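Glycerol trinitrate reductase (Agrobacterium tumefaciens, PDB 5EPD) is an Old Yellow Enzyme-family oxidoreductase of xenobiotic degradation, named for reducing glycerol trinitrate and probably FMN-dependent, crystallised here in its FMN-free form. Local coordinates at residues A357-A361 and A362-G366; D374-F378 and S379-S383. All coordinates share one frame; numbering follows the deposited sequence.

Contact 1: residues A357-A361 and A362-G366; sequences AEVNA and AKIFG
A362 N meets the side-chain oxygen of N360, OD1, at 2.9 Å in a weak, bent bond. N360 has its CG anti to the backbone N (chi1 174°), which swings the amide forward along the chain over the start of the following turn. A362 CB also lies against OD1. K363 N comes next and is shared: its sounder bond goes to N360 O at 3.2 Å and 153°, with the donor well above the carbonyl plane, while a second, long and weak one goes to N360 OD1. Beyond its backbone, K363 runs past the amide obliquely, CG lying 3.2 Å from N360 ND2, and the chain bends at chi2. I364 N completes the turn with a nearly straight bond to A361 O, 3.3 Å at 169°. Its side chain turns to the other side of the backbone, where CD1 meets V359 CG1 at 3.7 Å, the two side chains crossing at about a right angle; A361 CB is a more distant neighbour of the same CD1. N360 thus offers both OD1 and O to the N-H groups at the start of the 3-10 segment. V359, A361 and I364 all touch R338 of helix 338-342, which follows the last barrel strand, and V359 also meets I341; the carbonyls of K363 and I364 accept bonds from R48 and R50. The chemistry implies a two-sided turn: backbone bonds from N360 O and A361 O close it, the side-chain oxygen of N360 supplements them only weakly, and aliphatic groups join it to helix 338-342.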
loop_
_atom_site.group_PDB
_atom_site.type_symbol
_atom_site.label_atom_id
_atom_site.label_comp_id
_atom_site.label_asym_id
_atom_site.label_seq_id
_atom_site.Cartn_x
_atom_site.Cartn_y
_atom_site.Cartn_z
ATOM N N ALA A 357 20.111 -8.540 -8.097
ATOM C CA ALA A 357 19.406 -9.418 -9.035
ATOM C C ALA A 357 18.236 -8.674 -9.689
ATOM O O ALA A 357 17.546 -7.892 -9.059
ATOM C CB ALA A 357 18.906 -10.666 -8.320
ATOM N N GLU A 358 18.024 -8.919 -10.962
ATOM C CA GLU A 358 16.880 -8.364 -11.649
ATOM C C GLU A 358 15.667 -9.253 -11.411
ATOM O O GLU A 358 15.780 -10.428 -11.054
ATOM C CB GLU A 358 17.171 -8.235 -13.136
ATOM C CG GLU A 358 18.300 -7.264 -13.447
ATOM C CD GLU A 358 17.784 -5.893 -13.784
ATOM O OE1 GLU A 358 17.395 -5.127 -12.864
ATOM O OE2 GLU A 358 17.762 -5.599 -14.995
ATOM N N VAL A 359 14.508 -8.646 -11.605
ATOM C CA VAL A 359 13.212 -9.283 -11.422
ATOM C C VAL A 359 12.896 -10.165 -12.635
ATOM O O VAL A 359 13.181 -9.766 -13.773
ATOM C CB VAL A 359 12.149 -8.165 -11.216
ATOM C CG1 VAL A 359 10.903 -8.348 -12.061
ATOM C CG2 VAL A 359 11.783 -8.066 -9.748
ATOM N N ASN A 360 12.347 -11.367 -12.411
ATOM C CA ASN A 360 11.599 -12.050 -13.495
ATOM C C ASN A 360 10.179 -11.491 -13.496
ATOM O O ASN A 360 9.367 -11.827 -12.623
ATOM C CB ASN A 360 11.578 -13.578 -13.333
ATOM C CG ASN A 360 10.688 -14.287 -14.367
ATOM O OD1 ASN A 360 9.866 -13.681 -15.070
ATOM N ND2 ASN A 360 10.837 -15.588 -14.440
ATOM N N ALA A 361 9.897 -10.627 -14.471
ATOM C CA ALA A 361 8.618 -9.868 -14.505
ATOM C C ALA A 361 7.436 -10.792 -14.734
ATOM O O ALA A 361 6.352 -10.543 -14.190
ATOM C CB ALA A 361 8.637 -8.765 -15.564
ATOM N N ALA A 362 7.662 -11.872 -15.491
ATOM C CA ALA A 362 6.584 -12.815 -15.824
ATOM C C ALA A 362 6.081 -13.585 -14.586
ATOM O O ALA A 362 4.978 -14.128 -14.626
ATOM C CB ALA A 362 7.019 -13.775 -16.924
ATOM N N LYS A 363 6.879 -13.623 -13.505
ATOM C CA LYS A 363 6.493 -14.350 -12.296
ATOM C C LYS A 363 6.106 -13.454 -11.126
ATOM O O LYS A 363 5.939 -13.944 -10.006
ATOM C CB LYS A 363 7.622 -15.295 -11.843
ATOM C CG LYS A 363 8.118 -16.275 -12.901
ATOM C CD LYS A 363 7.060 -17.302 -13.231
ATOM C CE LYS A 363 7.619 -18.398 -14.136
ATOM N NZ LYS A 363 8.776 -19.117 -13.523
ATOM N N ILE A 364 5.964 -12.158 -11.348
ATOM C CA ILE A 364 5.578 -11.273 -10.241
ATOM C C ILE A 364 4.174 -11.623 -9.721
ATOM O O ILE A 364 3.987 -11.805 -8.506
ATOM C CB ILE A 364 5.669 -9.761 -10.613
ATOM C CG1 ILE A 364 7.137 -9.364 -10.833
ATOM C CG2 ILE A 364 5.028 -8.866 -9.527
ATOM C CD1 ILE A 364 7.300 -7.969 -11.407
ATOM N N PHE A 365 3.217 -11.716 -10.653
ATOM C CA PHE A 365 1.791 -11.842 -10.355
ATOM C C PHE A 365 1.320 -13.265 -10.639
ATOM O O PHE A 365 1.337 -13.715 -11.805
ATOM C CB PHE A 365 0.947 -10.868 -11.235
ATOM C CG PHE A 365 1.441 -9.449 -11.224
ATOM C CD1 PHE A 365 1.263 -8.641 -10.106
ATOM C CD2 PHE A 365 2.125 -8.927 -12.328
ATOM C CE1 PHE A 365 1.760 -7.336 -10.088
ATOM C CE2 PHE A 365 2.621 -7.630 -12.314
ATOM C CZ PHE A 365 2.436 -6.826 -11.202
ATOM N N GLY A 366 0.881 -13.959 -9.583
ATOM C CA GLY A 366 0.351 -15.317 -9.690
ATOM C C GLY A 366 1.455 -16.345 -9.645
ATOM O O GLY A 366 2.642 -16.004 -9.570
#

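Contact 2: residues D374-F378 and S379-S383; sequences DYPRF and SETTS
T381 OG1 donates to F378 O at 2.8 Å, and the same carbonyl oxygen accepts a longer bond from water 2, which in turn meets T382 OG1 at 2.8 Å. The threonine hydroxyl comes from above the carbonyl plane, at a C=O...O angle of 100°, well off the line of the carbonyl. With OG1 anti to the carbonyl carbon (chi1 -35°, well short of a staggered -60°), T381 turns its hydroxyl back on the preceding turn; OG1 is also 2.7 Å from R377 O, where the angle is too poor for a bond. That second carbonyl is instead taken by E380 N at 3.2 Å, an i to i+3 backbone bond that closes the turn R377-E380. E380 folds back over this turn, its chain bent at chi2, and its two carboxylate oxygens have different partners. OE2 accepts S379 OG at 2.7 Å from above the carboxylate plane, whereas OE1 takes a hydrogen from water 1, itself the acceptor for R377 N. P376 CB lies against E380 O at 3.1 Å. F378 CE1 touches T382 CG2 at 3.7 Å, the side chains meeting obliquely, and water 2 lies over one ring face, offset toward the rim. The turn belongs to the C-terminal tail beyond the barrel: F378 N bonds D345, and F378 and T381 lie on R349 of helix 346-352. Three hydroxyls and two waters add to the single backbone bond in a mostly exposed turn. R377 NE stays 5.4 Å from E380 OE1, so any attraction is probably long-range, and no salt bridge forms; the chemistry implies a fold held by backbone and hydroxyl bonds, with solvent as part of the network.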
loop_
_atom_site.group_PDB
_atom_site.type_symbol
_atom_site.label_atom_id
_atom_site.label_comp_id
_atom_site.label_asym_id
_atom_site.label_seq_id
_atom_site.Cartn_x
_atom_site.Cartn_y
_atom_site.Cartn_z
ATOM N N ASP A 374 12.177 -18.306 -4.431
ATOM C CA ASP A 374 13.413 -18.993 -4.889
ATOM C C ASP A 374 14.514 -18.040 -5.397
ATOM O O ASP A 374 15.475 -18.456 -6.057
ATOM C CB ASP A 374 13.073 -20.034 -5.956
ATOM C CG ASP A 374 12.627 -19.409 -7.253
ATOM O OD1 ASP A 374 12.302 -18.186 -7.276
ATOM O OD2 ASP A 374 12.583 -20.154 -8.255
ATOM N N TYR A 375 14.367 -16.753 -5.107
ATOM C CA TYR A 375 15.416 -15.797 -5.429
ATOM C C TYR A 375 16.596 -15.990 -4.457
ATOM O O TYR A 375 16.459 -15.743 -3.246
ATOM C CB TYR A 375 14.889 -14.368 -5.321
ATOM C CG TYR A 375 14.131 -13.866 -6.529
ATOM C CD1 TYR A 375 14.804 -13.491 -7.688
ATOM C CD2 TYR A 375 12.742 -13.736 -6.498
ATOM C CE1 TYR A 375 14.106 -13.023 -8.790
ATOM C CE2 TYR A 375 12.039 -13.239 -7.580
ATOM C CZ TYR A 375 12.721 -12.899 -8.726
ATOM O OH TYR A 375 12.034 -12.382 -9.784
ATOM N N PRO A 376 17.761 -16.410 -4.981
ATOM C CA PRO A 376 18.923 -16.596 -4.099
ATOM C C PRO A 376 19.407 -15.314 -3.393
ATOM O O PRO A 376 19.309 -14.216 -3.956
ATOM C CB PRO A 376 20.013 -17.036 -5.075
ATOM C CG PRO A 376 19.673 -16.296 -6.336
ATOM C CD PRO A 376 18.160 -16.421 -6.406
ATOM N N ARG A 377 19.964 -15.484 -2.192
ATOM C CA ARG A 377 20.841 -14.465 -1.577
ATOM C C ARG A 377 22.162 -14.349 -2.362
ATOM O O ARG A 377 22.440 -15.148 -3.249
ATOM C CB ARG A 377 21.088 -14.799 -0.109
ATOM C CG ARG A 377 19.803 -14.798 0.709
ATOM C CD ARG A 377 19.997 -15.313 2.120
ATOM N NE ARG A 377 20.909 -14.442 2.856
ATOM C CZ ARG A 377 20.565 -13.359 3.557
ATOM N NH1 ARG A 377 19.295 -12.970 3.665
ATOM N NH2 ARG A 377 21.517 -12.655 4.164
ATOM N N PHE A 378 22.986 -13.359 -2.039
ATOM C CA PHE A 378 24.116 -13.012 -2.927
ATOM C C PHE A 378 25.206 -14.102 -3.082
ATOM O O PHE A 378 25.725 -14.343 -4.197
ATOM C CB PHE A 378 24.740 -11.668 -2.521
ATOM C CG PHE A 378 26.039 -11.394 -3.207
ATOM C CD1 PHE A 378 26.086 -11.243 -4.591
ATOM C CD2 PHE A 378 27.230 -11.355 -2.487
ATOM C CE1 PHE A 378 27.288 -11.014 -5.249
ATOM C CE2 PHE A 378 28.439 -11.134 -3.143
ATOM C CZ PHE A 378 28.471 -10.954 -4.532
ATOM N N SER A 379 25.563 -14.753 -1.978
ATOM C CA SER A 379 26.543 -15.856 -2.029
ATOM C C SER A 379 26.152 -17.043 -2.946
ATOM O O SER A 379 27.024 -17.791 -3.396
ATOM C CB SER A 379 26.800 -16.374 -0.614
ATOM O OG SER A 379 25.584 -16.488 0.114
ATOM N N GLU A 380 24.846 -17.205 -3.205
ATOM C CA GLU A 380 24.303 -18.286 -4.035
ATOM C C GLU A 380 23.886 -17.784 -5.428
ATOM O O GLU A 380 22.810 -18.127 -5.924
ATOM C CB GLU A 380 23.094 -18.926 -3.329
ATOM C CG GLU A 380 23.470 -19.800 -2.146
ATOM C CD GLU A 380 23.833 -18.981 -0.939
ATOM O OE1 GLU A 380 22.945 -18.207 -0.502
ATOM O OE2 GLU A 380 24.995 -19.100 -0.451
ATOM N N THR A 381 24.735 -16.973 -6.051
ATOM C CA THR A 381 24.395 -16.258 -7.303
ATOM C C THR A 381 25.521 -16.226 -8.333
ATOM O O THR A 381 25.290 -15.980 -9.525
ATOM C CB THR A 381 24.065 -14.783 -6.995
ATOM O OG1 THR A 381 23.406 -14.697 -5.726
ATOM C CG2 THR A 381 23.174 -14.176 -8.079
ATOM N N THR A 382 26.738 -16.491 -7.865
ATOM C CA THR A 382 27.951 -16.178 -8.606
ATOM C C THR A 382 28.834 -17.432 -8.873
ATOM O O THR A 382 28.685 -18.473 -8.198
ATOM C CB THR A 382 28.745 -15.109 -7.833
ATOM O OG1 THR A 382 29.156 -15.648 -6.566
ATOM C CG2 THR A 382 27.877 -13.855 -7.588
ATOM N N SER A 383 29.710 -17.316 -9.883
ATOM C CA SER A 383 30.706 -18.338 -10.217
ATOM C C SER A 383 32.038 -17.647 -10.322
ATOM O O SER A 383 32.139 -16.639 -11.032
ATOM C CB SER A 383 30.407 -19.005 -11.572
ATOM O OG SER A 383 29.416 -20.001 -11.433
HETATM O O HOH W 1 20.277 -17.996 -1.137
HETATM O O HOH W 2 28.777 -14.414 -4.082
#

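Overall arrangement
Both contacts are local turns in the C-terminal tail that follows helix 346-352, and both lie at the surface on the same side of the chain's centre, contact 2 farther out, about 28 Å from that centre against 19 Å, measured centre to centre. Contact 1 still owns one buried residue, I364; contact 2 has none among its touching residues. Both use helix 338-342, contact 2 through Y375, and contact 2 adds helix 346-352 through R349. An asparagine amide heads the first turn, whereas hydroxyls, a carboxylate and waters secure the second. They join directly through a probable hydrogen bond, N360 N to Y375 OH, with E358 and V359 packed against the tyrosine.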